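Local atomic coordinates of serpin-ZX (Arabidopsis thaliana, PDB entry 3LE2), a protein that inhibits target proteases, among them metacaspase-9 and RD21A, after cleavage of its reactive center loop, and so limits programmed cell death during pathogen attack. Residues A[39-42]-A[43-46]; A[72-76]-A[77-81]; A[113-117]-A[118-122]. One frame throughout, in Å; residues are numbered along the deposited sequence.

Contact 1 of 3, residues A[39-42]-A[43-46]; sequences SINV and VLSI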
loop_
_atom_site.group_PDB
_atom_site.type_symbol
_atom_site.label_atom_id
_atom_site.label_comp_id
_atom_site.label_asym_id
_atom_site.label_seq_id
_atom_site.Cartn_x
_atom_site.Cartn_y
_atom_site.Cartn_z
ATOM N N SER A 39 1.907 0.182 -5.881
ATOM C CA SER A 39 3.319 0.316 -6.246
ATOM C C SER A 39 3.937 -1.020 -6.631
ATOM O O SER A 39 4.768 -1.098 -7.541
ATOM C CB SER A 39 4.127 0.912 -5.091
ATOM O OG SER A 39 3.479 2.056 -4.582
ATOM N N ILE A 40 3.571 -2.070 -5.912
ATOM C CA ILE A 40 4.098 -3.382 -6.248
ATOM C C ILE A 40 3.644 -3.737 -7.659
ATOM O O ILE A 40 4.428 -4.227 -8.476
ATOM C CB ILE A 40 3.579 -4.473 -5.292
ATOM C CG1 ILE A 40 4.003 -4.184 -3.849
ATOM C CG2 ILE A 40 4.095 -5.845 -5.735
ATOM C CD1 ILE A 40 5.471 -4.327 -3.645
ATOM N N ASN A 41 2.365 -3.497 -7.928
ATOM C CA ASN A 41 1.766 -3.860 -9.214
ATOM C C ASN A 41 2.298 -3.004 -10.353
ATOM O O ASN A 41 2.352 -3.459 -11.499
ATOM C CB ASN A 41 0.230 -3.816 -9.144
ATOM C CG ASN A 41 -0.340 -4.961 -8.314
ATOM O OD1 ASN A 41 0.387 -5.880 -7.930
ATOM N ND2 ASN A 41 -1.634 -4.918 -8.043
ATOM N N VAL A 42 2.706 -1.776 -10.023
ATOM C CA VAL A 42 3.428 -0.913 -10.966
ATOM C C VAL A 42 4.777 -1.524 -11.382
ATOM O O VAL A 42 5.146 -1.493 -12.552
ATOM C CB VAL A 42 3.682 0.480 -10.382
ATOM C CG1 VAL A 42 4.808 1.177 -11.144
ATOM C CG2 VAL A 42 2.408 1.318 -10.398
ATOM N N VAL A 43 5.506 -2.087 -10.422
ATOM C CA VAL A 43 6.747 -2.790 -10.743
ATOM C C VAL A 43 6.504 -4.027 -11.621
ATOM O O VAL A 43 7.194 -4.233 -12.628
ATOM C CB VAL A 43 7.516 -3.214 -9.474
ATOM C CG1 VAL A 43 8.774 -3.964 -9.862
ATOM C CG2 VAL A 43 7.871 -2.000 -8.643
ATOM N N LEU A 44 5.529 -4.847 -11.229
ATOM C CA LEU A 44 5.193 -6.056 -11.980
ATOM C C LEU A 44 4.747 -5.730 -13.412
ATOM O O LEU A 44 5.067 -6.470 -14.343
ATOM C CB LEU A 44 4.148 -6.897 -11.243
ATOM C CG LEU A 44 4.621 -7.469 -9.902
ATOM C CD1 LEU A 44 3.473 -8.119 -9.141
ATOM C CD2 LEU A 44 5.766 -8.471 -10.093
ATOM N N SER A 45 4.041 -4.612 -13.585
ATOM C CA SER A 45 3.688 -4.121 -14.925
ATOM C C SER A 45 4.936 -3.756 -15.751
ATOM O O SER A 45 5.019 -4.067 -16.938
ATOM C CB SER A 45 2.758 -2.912 -14.835
ATOM O OG SER A 45 1.558 -3.229 -14.150
ATOM N N ILE A 46 5.897 -3.091 -15.117
ATOM C CA ILE A 46 7.179 -2.804 -15.748
ATOM C C ILE A 46 7.913 -4.085 -16.170
ATOM O O ILE A 46 8.473 -4.167 -17.255
ATOM C CB ILE A 46 8.060 -1.956 -14.818
ATOM C CG1 ILE A 46 7.437 -0.566 -14.656
ATOM C CG2 ILE A 46 9.461 -1.840 -15.379
ATOM C CD1 ILE A 46 8.104 0.292 -13.615
#
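Residues 39-46 form a largely buried part of helix 37-49 of the serpin fold, and here Ser45 grips the backbone carbonyl of Asn41, one turn earlier, twice. Ser45 N donates to Asn41 O at 2.9 Å in the usual helical bond, and Ser45 OG donates to the same Asn41 O at 2.8 Å. The two donors arrive from opposite faces of the carbonyl plane. The hydroxyl can fold back in this way because OG stands anti to the carbonyl carbon of Ser45 (chi1 -59°), beside its own N, so a buried polar group is satisfied within the helix. On the next face Ile40 and Leu44 lie side by side and point the same way, with the branch methyl CG2 of Ile40 4.1 Å from CD1 of Leu44. The Asn41 side chain slants across that of Leu44, its OD1 4.0 Å from the same CD1. Val42 and Ile46 form another i to i+4 pair: CG1 of Val42 lies 4.2 Å from CD1 of Ile46, whose CG1 rests against the carbonyl oxygen Val42 O at 3.2 Å. Val43 similarly lays CG2 beside Ser39 O at 3.4 Å. This methyl is anti to the carbonyl carbon of Val43 and therefore turned back along the helix, while the Val43 N-H closes the main-chain bond to Ser39 O. Ser39 OG is itself hydrogen-bonded to Ser36 OG. Around the helix, Val43 and Ile46 meet Phe169 of strand 167-176, whereas Leu44 packs on Phe62 and Leu63 of helix 54-63. Such regular i to i+4 packing, with a serine hydroxyl returned to its own helix backbone, is typical of a buried alpha-helix, here the one lying behind the central sheet in the serpin fold.

Contact 2 of 3, residues A[72-76]-A[77-81]; sequences NSFSS and EIVSA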
loop_
_atom_site.group_PDB
_atom_site.type_symbol
_atom_site.label_atom_id
_atom_site.label_comp_id
_atom_site.label_asym_id
_atom_site.label_seq_id
_atom_site.Cartn_x
_atom_site.Cartn_y
_atom_site.Cartn_z
ATOM N N ASN A 72 0.052 -1.093 -19.249
ATOM C CA ASN A 72 0.724 0.189 -19.472
ATOM C C ASN A 72 -0.219 1.377 -19.281
ATOM O O ASN A 72 0.115 2.342 -18.595
ATOM C CB ASN A 72 1.371 0.239 -20.865
ATOM C CG ASN A 72 2.569 -0.701 -20.997
ATOM O OD1 ASN A 72 3.140 -1.158 -19.999
ATOM N ND2 ASN A 72 2.961 -0.985 -22.238
ATOM N N SER A 73 -1.405 1.273 -19.881
ATOM C CA SER A 73 -2.410 2.324 -19.847
ATOM C C SER A 73 -3.042 2.483 -18.479
ATOM O O SER A 73 -3.274 3.601 -18.026
ATOM C CB SER A 73 -3.534 2.014 -20.850
ATOM O OG SER A 73 -3.020 1.778 -22.143
ATOM N N PHE A 74 -3.378 1.363 -17.849
ATOM C CA PHE A 74 -3.983 1.399 -16.525
ATOM C C PHE A 74 -3.029 2.146 -15.598
ATOM O O PHE A 74 -3.443 2.947 -14.762
ATOM C CB PHE A 74 -4.259 -0.022 -16.026
ATOM C CG PHE A 74 -4.693 -0.096 -14.586
ATOM C CD1 PHE A 74 -5.929 0.373 -14.195
ATOM C CD2 PHE A 74 -3.870 -0.664 -13.629
ATOM C CE1 PHE A 74 -6.336 0.288 -12.873
ATOM C CE2 PHE A 74 -4.268 -0.745 -12.308
ATOM C CZ PHE A 74 -5.502 -0.270 -11.927
ATOM N N SER A 75 -1.739 1.909 -15.781
ATOM C CA SER A 75 -0.745 2.595 -14.980
ATOM C C SER A 75 -0.750 4.105 -15.235
ATOM O O SER A 75 -0.945 4.895 -14.310
ATOM C CB SER A 75 0.638 2.015 -15.246
ATOM O OG SER A 75 1.525 2.400 -14.215
ATOM N N SER A 76 -0.557 4.506 -16.489
ATOM C CA SER A 76 -0.403 5.927 -16.803
ATOM C C SER A 76 -1.694 6.732 -16.711
ATOM O O SER A 76 -1.674 7.921 -16.380
ATOM C CB SER A 76 0.225 6.111 -18.185
ATOM O OG SER A 76 -0.535 5.442 -19.172
ATOM N N GLU A 77 -2.817 6.091 -17.015
ATOM C CA GLU A 77 -4.096 6.793 -17.026
ATOM C C GLU A 77 -4.719 6.827 -15.634
ATOM O O GLU A 77 -5.268 7.846 -15.215
ATOM C CB GLU A 77 -5.073 6.150 -18.017
ATOM C CG GLU A 77 -4.531 5.960 -19.429
ATOM C CD GLU A 77 -3.806 7.190 -19.942
ATOM O OE1 GLU A 77 -4.448 8.254 -20.061
ATOM O OE2 GLU A 77 -2.588 7.095 -20.219
ATOM N N ILE A 78 -4.638 5.708 -14.920
ATOM C CA ILE A 78 -5.314 5.584 -13.631
ATOM C C ILE A 78 -4.368 5.631 -12.427
ATOM O O ILE A 78 -4.472 6.525 -11.592
ATOM C CB ILE A 78 -6.207 4.316 -13.573
ATOM C CG1 ILE A 78 -7.158 4.278 -14.779
ATOM C CG2 ILE A 78 -6.999 4.283 -12.273
ATOM C CD1 ILE A 78 -8.143 5.460 -14.848
ATOM N N VAL A 79 -3.438 4.684 -12.336
ATOM C CA VAL A 79 -2.596 4.587 -11.139
ATOM C C VAL A 79 -1.763 5.849 -10.861
ATOM O O VAL A 79 -1.713 6.325 -9.731
ATOM C CB VAL A 79 -1.698 3.326 -11.157
ATOM C CG1 VAL A 79 -0.888 3.244 -9.879
ATOM C CG2 VAL A 79 -2.550 2.083 -11.310
ATOM N N SER A 80 -1.113 6.390 -11.884
ATOM C CA SER A 80 -0.325 7.604 -11.694
ATOM C C SER A 80 -1.186 8.783 -11.244
ATOM O O SER A 80 -0.752 9.603 -10.441
ATOM C CB SER A 80 0.461 7.966 -12.954
ATOM O OG SER A 80 1.505 7.033 -13.175
ATOM N N ALA A 81 -2.407 8.873 -11.754
ATOM C CA ALA A 81 -3.292 9.955 -11.339
ATOM C C ALA A 81 -3.658 9.765 -9.871
ATOM O O ALA A 81 -3.872 10.731 -9.137
ATOM C CB ALA A 81 -4.559 10.011 -12.208
HETATM O O HOH W 1 2.434 4.738 -12.897
#
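Phe74 reaches along helix 68-83 to touch Ile78 and Val79, one ring meeting two consecutive residues. From CB the chain runs anti to the backbone N (chi1 171°), which carries the ring along the flank of the helix. Along the CD1-CE1 half of the ring, CD1 lies 4.0 Å from CB of Ile78, and further out CE1 comes within 4.1 Å of CG2 of Ile78; the two side chains cross at about a right angle. Along the CD2-CE2 half, on the same side of the ring plane, CD2, CE2 and CZ all approach a single methyl, CG2 of Val79, the closest being CE2 at 3.5 Å. This methyl sits over the ring face, 3.9 Å from the Phe74 centroid and 30° off the normal, a CH-pi contact. Phe65 meets the same ring, and Val5, Ile9 and Gln12 of helix 5-25 also touch it. Phe74 O takes two N-H groups: Val79 N in the carbonyl plane at 3.0 Å, and Ile78 N from above that plane. The next carbonyl, Ser75 O, accepts Ser80 N at 2.9 Å, again five residues on. Nearer the surface, the one proton of Ser76 OG has two acceptors to choose between, Glu77 OE2 at 2.8 Å and Asn72 O at 3.2 Å. The bent Glu77 chain brings its carboxylate back to this hydroxyl. Successive i to i+5 bonds of this kind mark a pi-bulge, a widened turn set within an otherwise alpha-helical element.

Contact 3 of 3, residues A[113-117]-A[118-122]; sequences KQLLE and DSYKA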
loop_
_atom_site.group_PDB
_atom_site.type_symbol
_atom_site.label_atom_id
_atom_site.label_comp_id
_atom_site.label_asym_id
_atom_site.label_seq_id
_atom_site.Cartn_x
_atom_site.Cartn_y
_atom_site.Cartn_z
ATOM N N LYS A 113 13.632 1.709 -22.142
ATOM C CA LYS A 113 13.972 2.886 -21.335
ATOM C C LYS A 113 12.976 4.024 -21.503
ATOM O O LYS A 113 12.761 4.817 -20.577
ATOM C CB LYS A 113 15.365 3.410 -21.697
ATOM C CG LYS A 113 16.524 2.551 -21.233
ATOM C CD LYS A 113 17.856 3.255 -21.484
ATOM C CE LYS A 113 19.028 2.314 -21.228
ATOM N NZ LYS A 113 20.335 2.865 -21.700
ATOM N N GLN A 114 12.394 4.120 -22.695
ATOM C CA GLN A 114 11.442 5.178 -23.001
ATOM C C GLN A 114 10.077 4.837 -22.412
ATOM O O GLN A 114 9.415 5.677 -21.802
ATOM C CB GLN A 114 11.335 5.375 -24.516
ATOM C CG GLN A 114 10.577 6.630 -24.920
ATOM C CD GLN A 114 11.258 7.902 -24.437
ATOM O OE1 GLN A 114 12.396 8.196 -24.815
ATOM N NE2 GLN A 114 10.562 8.665 -23.600
ATOM N N LEU A 115 9.660 3.593 -22.604
ATOM C CA LEU A 115 8.427 3.104 -22.012
ATOM C C LEU A 115 8.425 3.389 -20.506
ATOM O O LEU A 115 7.454 3.928 -19.965
ATOM C CB LEU A 115 8.281 1.611 -22.288
ATOM C CG LEU A 115 7.167 0.858 -21.571
ATOM C CD1 LEU A 115 5.824 1.520 -21.828
ATOM C CD2 LEU A 115 7.163 -0.608 -22.008
ATOM N N LEU A 116 9.526 3.047 -19.839
ATOM C CA LEU A 116 9.648 3.314 -18.410
ATOM C C LEU A 116 9.466 4.795 -18.118
ATOM O O LEU A 116 8.830 5.165 -17.134
ATOM C CB LEU A 116 10.998 2.852 -17.870
ATOM C CG LEU A 116 11.178 1.343 -17.781
ATOM C CD1 LEU A 116 12.097 0.994 -16.611
ATOM C CD2 LEU A 116 9.822 0.705 -17.616
ATOM N N GLU A 117 10.025 5.633 -18.985
ATOM C CA GLU A 117 9.987 7.081 -18.804
ATOM C C GLU A 117 8.589 7.657 -19.037
ATOM O O GLU A 117 8.182 8.607 -18.363
ATOM C CB GLU A 117 11.006 7.751 -19.737
ATOM C CG GLU A 117 10.959 9.278 -19.749
ATOM C CD GLU A 117 12.200 9.907 -20.383
ATOM O OE1 GLU A 117 12.998 9.176 -21.012
ATOM O OE2 GLU A 117 12.379 11.138 -20.252
ATOM N N ASP A 118 7.851 7.060 -19.972
ATOM C CA ASP A 118 6.582 7.625 -20.443
ATOM C C ASP A 118 5.338 7.108 -19.712
ATOM O O ASP A 118 4.535 7.888 -19.182
ATOM C CB ASP A 118 6.424 7.378 -21.945
ATOM C CG ASP A 118 7.488 8.079 -22.767
ATOM O OD1 ASP A 118 7.847 9.236 -22.438
ATOM O OD2 ASP A 118 7.957 7.472 -23.755
ATOM N N SER A 119 5.159 5.794 -19.709
ATOM C CA SER A 119 3.988 5.220 -19.056
ATOM C C SER A 119 4.152 5.159 -17.536
ATOM O O SER A 119 3.170 5.062 -16.804
ATOM C CB SER A 119 3.690 3.822 -19.609
ATOM O OG SER A 119 3.410 3.854 -21.003
ATOM N N TYR A 120 5.390 5.237 -17.057
ATOM C CA TYR A 120 5.665 4.899 -15.667
ATOM C C TYR A 120 6.400 5.977 -14.884
ATOM O O TYR A 120 6.421 5.938 -13.654
ATOM C CB TYR A 120 6.427 3.572 -15.589
ATOM C CG TYR A 120 5.614 2.392 -16.060
ATOM C CD1 TYR A 120 4.664 1.814 -15.241
ATOM C CD2 TYR A 120 5.791 1.866 -17.328
ATOM C CE1 TYR A 120 3.914 0.741 -15.668
ATOM C CE2 TYR A 120 5.059 0.799 -17.760
ATOM C CZ TYR A 120 4.112 0.240 -16.929
ATOM O OH TYR A 120 3.358 -0.827 -17.357
ATOM N N LYS A 121 6.992 6.935 -15.593
ATOM C CA LYS A 121 7.783 7.977 -14.947
ATOM C C LYS A 121 8.831 7.336 -14.043
ATOM O O LYS A 121 9.032 7.742 -12.897
ATOM C CB LYS A 121 6.878 8.930 -14.168
ATOM C CG LYS A 121 5.861 9.617 -15.069
ATOM C CD LYS A 121 4.946 10.558 -14.309
ATOM C CE LYS A 121 3.577 10.632 -14.979
ATOM N NZ LYS A 121 3.679 10.629 -16.471
ATOM N N ALA A 122 9.500 6.329 -14.593
ATOM C CA ALA A 122 10.395 5.472 -13.838
ATOM C C ALA A 122 11.798 5.573 -14.408
ATOM O O ALA A 122 11.985 5.535 -15.620
ATOM C CB ALA A 122 9.898 4.025 -13.889
HETATM O O HOH W 2 13.662 5.159 -17.826
#
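Leu116 O draws two N-H groups at the C-terminal end of helix 110-119: Ala122 N at 2.9 Å, from above the carbonyl plane, and Tyr120 N at a weak 3.4 Å. The bond from Ala122 reaches back six positions because Lys121 takes a left-handed backbone conformation (phi 53°, psi 46°) and swings the chain back over the last turn. A water extends this closure by donating to both Lys113 O and Ala122 O. Helix and turn belong to a beta-alpha-beta unit of the serpin, in which strand 93-103 leads through this helix to the parallel strand 123-127. One carbonyl earlier, Leu115 O accepts Ser119 N at 3.0 Å and also lies near the plane of the Tyr120 ring, at its edge, 3.7 Å from CD2. CD1 of Leu115 comes 3.5 Å from Ser119 OG. On the exposed side, the bent Gln114 chain brings its amide up to the Asp118 carboxylate, with the two flat groups 23° apart. Gln114 NE2 donates to the syn side of Asp118 OD2 at 2.9 Å, somewhat out of the carboxylate plane, while Asp118 N makes the main-chain bond of the same turn to Gln114 O at 2.8 Å.

In the fold
Each contact is local, contacts 1 and 2 within one helix and contact 3 at a helix end, all on the same side of the chain's centre, and their helices pack against one another. Contact 1 is the most buried and chiefly aliphatic; contacts 2 and 3 each pair a packed face with a polar outer one. Val42 of contact 1 meets Val79 of contact 2, CG2 to CG1 at 3.9 Å. Tyr120 of contact 3 reaches both others: its ring packs on Ile46, and its OH lies against Ser45 CB and makes a probable hydrogen bond to Asn72 OD1 at 2.7 Å. The backbone differs too: regular in contact 1, widened in mid-helix in contact 2, and turning out of the helix in contact 3.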